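Long-range contacts in polyketide biosynthesis 3-hydroxy-3-methylglutaryl-ACP synthase PksG (Bacillus subtilis, PDB 4YXT), which catalyses the aldol condensation of acetyl-ACP with a carrier-bound beta-ketothioester intermediate during synthesis of the antibiotic bacillaene: residues E75-C80 and C105-V110; V56-P61 and A172-V177. The protein carries 1 engineered substitution. All blocks are in the same frame, centred on the assembly; numbering follows the deposited sequence.

Both contacts fall within the N-terminal HMG-CoA synthase family region and reach the same mixed beta sheet, their centres about 13 Å apart and their nearest atoms about 7 Å apart. Contact 1 pairs an outermost strand of this chain, 106-111, with its neighbour 74-80; contact 2 sets helix 51-64 against strand 170-178, which is separated from strand 74-80 by strand 137-145. Along the chain the order is 56-61, 75-80, 105-110 and 172-177, so contact 2 closes a loop that contains contact 1. At contact 1, Glu109 and Val110 pair antiparallel with a strand of the second subunit, so this end of the sheet lies at the dimer interface; no other chain touches the segments of contact 2.

Contact 1 of 2, residues E75-C80 and C105-V110; sequences ELLITC and CRLFEV
Parallel beta pairing joins residues 75-80 to 105-110, where strand 106-111 is the outermost strand that this chain contributes at this end of the sheet. Five backbone hydrogen bonds link the strands, the first from Arg106 N to Glu75 O and the last from Val110 N to Thr79 O (2.8 Å). Leu77 N to Arg106 O is nearly straight, with 174° at the hydrogen. Glu75 O is gripped twice, by Arg106 N and by a water that also takes a bond from Arg106 NH1, tying the guanidinium group back to the neighbouring strand.

On one face, Phe108 is the main apolar partner. Its chi1 of 55° places the ring between its own backbone N and carbonyl carbon, alongside Ile78, whose CG1 lies 4.1 Å from the ring centroid in an off-centre CH-pi contact. Leu76 CD1 approaches Phe108 CE1 obliquely at 3.6 Å, and Val110 CG2 lies at the ring edge, in its plane, and 4.0 Å from Ile78 CG2. The two strands and helix 91-99 form a beta-alpha-beta unit of the thiolase-like fold; this helix lies over the other face, where Leu107 CD2 meets Leu77 CB and CD2, each at 3.6 Å. There Ser92 OG on the helix hydrogen-bonds both Thr79 OG1 and Phe108 O. Helix 116-130 packs on the Phe108 face through Phe127, which touches Leu76 and Arg106. Across the dimer interface Glu109 and Val110 pair antiparallel with a strand of the second subunit, continuing the sheet, and Arg106 NH2 forms a salt bridge with Glu333 OE2 of that subunit.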
loop_
_atom_site.group_PDB
_atom_site.type_symbol
_atom_site.label_atom_id
_atom_site.label_comp_id
_atom_site.label_asym_id
_atom_site.label_seq_id
_atom_site.Cartn_x
_atom_site.Cartn_y
_atom_site.Cartn_z
ATOM N N GLU A 75 -8.206 -13.844 -5.736
ATOM C CA GLU A 75 -8.567 -13.426 -4.385
ATOM C C GLU A 75 -7.734 -12.302 -3.722
ATOM O O GLU A 75 -7.950 -12.005 -2.575
ATOM C CB GLU A 75 -8.485 -14.631 -3.529
ATOM C CG GLU A 75 -9.690 -15.480 -3.738
ATOM C CD GLU A 75 -9.507 -16.799 -3.098
ATOM O OE1 GLU A 75 -8.873 -16.856 -2.009
ATOM O OE2 GLU A 75 -9.958 -17.753 -3.717
ATOM N N LEU A 76 -6.779 -11.726 -4.450
ATOM C CA LEU A 76 -5.991 -10.585 -4.017
ATOM C C LEU A 76 -5.932 -9.623 -5.168
ATOM O O LEU A 76 -5.478 -9.989 -6.225
ATOM C CB LEU A 76 -4.585 -11.058 -3.628
ATOM C CG LEU A 76 -3.532 -10.064 -3.157
ATOM C CD1 LEU A 76 -3.978 -9.295 -1.933
ATOM C CD2 LEU A 76 -2.258 -10.821 -2.811
ATOM N N LEU A 77 -6.435 -8.410 -4.994
ATOM C CA LEU A 77 -6.252 -7.393 -5.971
ATOM C C LEU A 77 -5.423 -6.262 -5.334
ATOM O O LEU A 77 -5.830 -5.702 -4.321
ATOM C CB LEU A 77 -7.621 -6.871 -6.465
ATOM C CG LEU A 77 -7.494 -5.594 -7.326
ATOM C CD1 LEU A 77 -6.672 -5.770 -8.572
ATOM C CD2 LEU A 77 -8.830 -5.024 -7.711
ATOM N N ILE A 78 -4.282 -5.930 -5.912
ATOM C CA ILE A 78 -3.386 -4.929 -5.326
ATOM C C ILE A 78 -3.115 -3.933 -6.409
ATOM O O ILE A 78 -2.620 -4.317 -7.462
ATOM C CB ILE A 78 -2.027 -5.516 -4.863
ATOM C CG1 ILE A 78 -2.217 -6.532 -3.715
ATOM C CG2 ILE A 78 -1.035 -4.425 -4.429
ATOM C CD1 ILE A 78 -0.916 -7.220 -3.308
ATOM N N THR A 79 -3.410 -2.661 -6.152
ATOM C CA THR A 79 -3.089 -1.624 -7.081
ATOM C C THR A 79 -1.876 -0.890 -6.553
ATOM O O THR A 79 -1.810 -0.537 -5.376
ATOM C CB THR A 79 -4.309 -0.723 -7.405
ATOM O OG1 THR A 79 -5.335 -1.517 -7.996
ATOM C CG2 THR A 79 -3.968 0.279 -8.504
ATOM N N CYS A 80 -0.870 -0.750 -7.400
ATOM C CA CYS A 80 0.384 -0.094 -7.035
ATOM C C CYS A 80 0.395 1.227 -7.771
ATOM O O CYS A 80 0.312 1.264 -9.024
ATOM C CB CYS A 80 1.543 -0.921 -7.470
ATOM S SG CYS A 80 1.389 -2.690 -7.014
ATOM N N CYS A 105 -12.470 -11.295 -2.015
ATOM C CA CYS A 105 -11.197 -10.825 -2.518
ATOM C C CYS A 105 -10.613 -9.722 -1.592
ATOM O O CYS A 105 -11.301 -8.693 -1.306
ATOM C CB CYS A 105 -11.465 -10.255 -3.913
ATOM S SG CYS A 105 -10.026 -9.823 -4.926
ATOM N N ARG A 106 -9.350 -9.848 -1.190
ATOM C CA ARG A 106 -8.721 -8.638 -0.616
ATOM C C ARG A 106 -8.360 -7.625 -1.674
ATOM O O ARG A 106 -7.739 -7.988 -2.704
ATOM C CB ARG A 106 -7.474 -8.939 0.132
ATOM C CG ARG A 106 -7.617 -10.026 1.149
ATOM C CD ARG A 106 -6.263 -10.189 1.803
ATOM N NE ARG A 106 -6.280 -11.028 2.980
ATOM C CZ ARG A 106 -5.697 -12.225 3.078
ATOM N NH1 ARG A 106 -5.060 -12.761 2.039
ATOM N NH2 ARG A 106 -5.786 -12.889 4.230
ATOM N N LEU A 107 -8.673 -6.356 -1.361
ATOM C CA LEU A 107 -8.453 -5.183 -2.215
ATOM C C LEU A 107 -7.686 -4.101 -1.412
ATOM O O LEU A 107 -8.154 -3.711 -0.317
ATOM C CB LEU A 107 -9.800 -4.522 -2.482
ATOM C CG LEU A 107 -10.848 -5.384 -3.127
ATOM C CD1 LEU A 107 -12.243 -4.773 -3.090
ATOM C CD2 LEU A 107 -10.361 -5.627 -4.536
ATOM N N PHE A 108 -6.561 -3.634 -1.936
ATOM C CA PHE A 108 -5.845 -2.483 -1.373
ATOM C C PHE A 108 -4.801 -1.920 -2.338
ATOM O O PHE A 108 -4.575 -2.467 -3.423
ATOM C CB PHE A 108 -5.184 -2.792 -0.006
ATOM C CG PHE A 108 -4.244 -3.988 -0.024
ATOM C CD1 PHE A 108 -4.733 -5.252 0.153
ATOM C CD2 PHE A 108 -2.899 -3.821 -0.294
ATOM C CE1 PHE A 108 -3.909 -6.334 0.177
ATOM C CE2 PHE A 108 -2.039 -4.906 -0.282
ATOM C CZ PHE A 108 -2.553 -6.168 -0.042
ATOM N N GLU A 109 -4.193 -0.807 -1.934
ATOM C CA GLU A 109 -3.306 -0.093 -2.717
ATOM C C GLU A 109 -1.992 -0.081 -1.974
ATOM O O GLU A 109 -1.977 -0.020 -0.722
ATOM C CB GLU A 109 -3.834 1.389 -2.810
ATOM C CG GLU A 109 -3.265 2.216 -3.924
ATOM C CD GLU A 109 -3.967 3.601 -4.122
ATOM O OE1 GLU A 109 -5.229 3.727 -4.392
ATOM O OE2 GLU A 109 -3.190 4.573 -4.087
ATOM N N VAL A 110 -0.900 -0.047 -2.753
ATOM C CA VAL A 110 0.445 0.008 -2.244
ATOM C C VAL A 110 1.211 1.153 -2.891
ATOM O O VAL A 110 1.082 1.389 -4.109
ATOM C CB VAL A 110 1.216 -1.308 -2.527
ATOM C CG1 VAL A 110 2.682 -1.072 -2.323
ATOM C CG2 VAL A 110 0.762 -2.353 -1.542
HETATM O O HOH W 1 -5.889 -12.623 -0.835
#

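Contact 2 of 2, residues V56-P61 and A172-V177; sequences VNAAKP and AVAVLV
Ala59 and Ala58 of helix 51-64 meet Ala174 of strand 170-178 through methyl groups. The CB of Ala174 lies 3.6 Å from Ala59 CA and also touches Ala59 CB and Ala58 C, so this methyl rests against the helix backbone as well as against side chains. Ala58 directs its CB toward the strand, against the methyls of Ala174 and, less closely, Ala172; the same Ala58 CB also packs on Ala172 O at 3.7 Å. No hydrogen bond links the two segments. With alanine methyls making the contact, the axes of the short segments come within 6.9 Å of each other, at an angle of 35°. Val173, between the two alanines, turns its side chain to the other face of the sheet, where it touches Met9 and Ala300.

Further out, Ile141 of strand 137-145 touches both Ala59 and Ala174, carrying the apolar layer across to the next strand. Strand 5-12, on the other flank of strand 170-178, donates from Asn10 ND2 to Ala58 O and makes a backbone hydrogen bond with Ala174, thereby tying the helix and the strand to one residue. Leu99 of helix 91-99 packs on Ala59 and Val56, joining two helices that lie over the same face of the sheet. Helices 51-64 and 91-99 cover one face of the sheet and helix 116-130 the other, as in the layered alpha-beta-alpha-beta-alpha fold of the thiolase-like superfamily, to which HMG-CoA synthases belong.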
loop_
_atom_site.group_PDB
_atom_site.type_symbol
_atom_site.label_atom_id
_atom_site.label_comp_id
_atom_site.label_asym_id
_atom_site.label_seq_id
_atom_site.Cartn_x
_atom_site.Cartn_y
_atom_site.Cartn_z
ATOM N N VAL A 56 -7.849 -0.912 -15.551
ATOM C CA VAL A 56 -8.899 -1.800 -16.135
ATOM C C VAL A 56 -8.548 -2.160 -17.531
ATOM O O VAL A 56 -8.496 -3.344 -17.878
ATOM C CB VAL A 56 -10.273 -1.175 -16.036
ATOM C CG1 VAL A 56 -11.356 -1.915 -16.840
ATOM C CG2 VAL A 56 -10.663 -1.120 -14.554
ATOM N N ASN A 57 -8.146 -1.168 -18.295
ATOM C CA ASN A 57 -7.715 -1.448 -19.687
ATOM C C ASN A 57 -6.504 -2.364 -19.783
ATOM O O ASN A 57 -6.444 -3.173 -20.688
ATOM C CB ASN A 57 -7.516 -0.152 -20.443
ATOM C CG ASN A 57 -8.791 0.634 -20.527
ATOM O OD1 ASN A 57 -9.860 0.059 -20.591
ATOM N ND2 ASN A 57 -8.697 1.927 -20.507
ATOM N N ALA A 58 -5.559 -2.287 -18.849
ATOM C CA ALA A 58 -4.477 -3.271 -18.863
ATOM C C ALA A 58 -4.951 -4.660 -18.474
ATOM O O ALA A 58 -4.496 -5.641 -19.041
ATOM C CB ALA A 58 -3.294 -2.819 -17.994
ATOM N N ALA A 59 -5.843 -4.791 -17.499
ATOM C CA ALA A 59 -6.159 -6.136 -16.970
ATOM C C ALA A 59 -7.249 -6.868 -17.741
ATOM O O ALA A 59 -7.332 -8.122 -17.766
ATOM C CB ALA A 59 -6.562 -6.033 -15.519
ATOM N N LYS A 60 -8.101 -6.086 -18.350
ATOM C CA LYS A 60 -9.278 -6.601 -19.052
ATOM C C LYS A 60 -8.914 -7.750 -20.008
ATOM O O LYS A 60 -9.537 -8.852 -19.946
ATOM C CB LYS A 60 -10.021 -5.418 -19.695
ATOM C CG LYS A 60 -11.168 -5.735 -20.682
ATOM C CD LYS A 60 -12.520 -5.829 -19.996
ATOM C CE LYS A 60 -13.659 -5.510 -20.949
ATOM N NZ LYS A 60 -13.459 -6.121 -22.302
ATOM N N PRO A 61 -7.872 -7.558 -20.846
ATOM C CA PRO A 61 -7.540 -8.640 -21.741
ATOM C C PRO A 61 -7.060 -9.915 -21.045
ATOM O O PRO A 61 -7.256 -11.019 -21.558
ATOM C CB PRO A 61 -6.463 -8.023 -22.646
ATOM C CG PRO A 61 -6.843 -6.563 -22.704
ATOM C CD PRO A 61 -7.249 -6.294 -21.284
ATOM N N ALA A 172 -0.041 1.535 -17.556
ATOM C CA ALA A 172 -0.381 0.569 -16.535
ATOM C C ALA A 172 -0.004 -0.767 -17.049
ATOM O O ALA A 172 -0.031 -1.004 -18.265
ATOM C CB ALA A 172 -1.862 0.609 -16.142
ATOM N N VAL A 173 0.442 -1.606 -16.133
ATOM C CA VAL A 173 0.723 -3.000 -16.413
ATOM C C VAL A 173 -0.005 -3.882 -15.374
ATOM O O VAL A 173 0.093 -3.640 -14.157
ATOM C CB VAL A 173 2.229 -3.351 -16.346
ATOM C CG1 VAL A 173 2.478 -4.817 -16.744
ATOM C CG2 VAL A 173 3.075 -2.486 -17.246
ATOM N N ALA A 174 -0.705 -4.906 -15.848
ATOM C CA ALA A 174 -1.482 -5.737 -14.982
ATOM C C ALA A 174 -0.814 -7.070 -15.043
ATOM O O ALA A 174 -0.448 -7.533 -16.127
ATOM C CB ALA A 174 -2.918 -5.807 -15.478
ATOM N N VAL A 175 -0.626 -7.692 -13.894
ATOM C CA VAL A 175 0.100 -8.921 -13.774
ATOM C C VAL A 175 -0.770 -9.892 -12.949
ATOM O O VAL A 175 -1.074 -9.603 -11.794
ATOM C CB VAL A 175 1.428 -8.689 -13.012
ATOM C CG1 VAL A 175 2.156 -9.995 -12.742
ATOM C CG2 VAL A 175 2.407 -7.730 -13.705
ATOM N N LEU A 176 -1.110 -11.047 -13.540
ATOM C CA LEU A 176 -1.790 -12.145 -12.898
ATOM C C LEU A 176 -0.814 -13.137 -12.334
ATOM O O LEU A 176 -0.001 -13.650 -13.045
ATOM C CB LEU A 176 -2.645 -12.891 -13.926
ATOM C CG LEU A 176 -3.587 -13.972 -13.372
ATOM C CD1 LEU A 176 -4.792 -13.397 -12.634
ATOM C CD2 LEU A 176 -4.033 -14.863 -14.525
ATOM N N VAL A 177 -0.918 -13.415 -11.041
ATOM C CA VAL A 177 0.057 -14.154 -10.306
ATOM C C VAL A 177 -0.658 -15.403 -9.798
ATOM O O VAL A 177 -1.819 -15.352 -9.298
ATOM C CB VAL A 177 0.638 -13.311 -9.143
ATOM C CG1 VAL A 177 1.652 -14.083 -8.337
ATOM C CG2 VAL A 177 1.256 -12.004 -9.657
#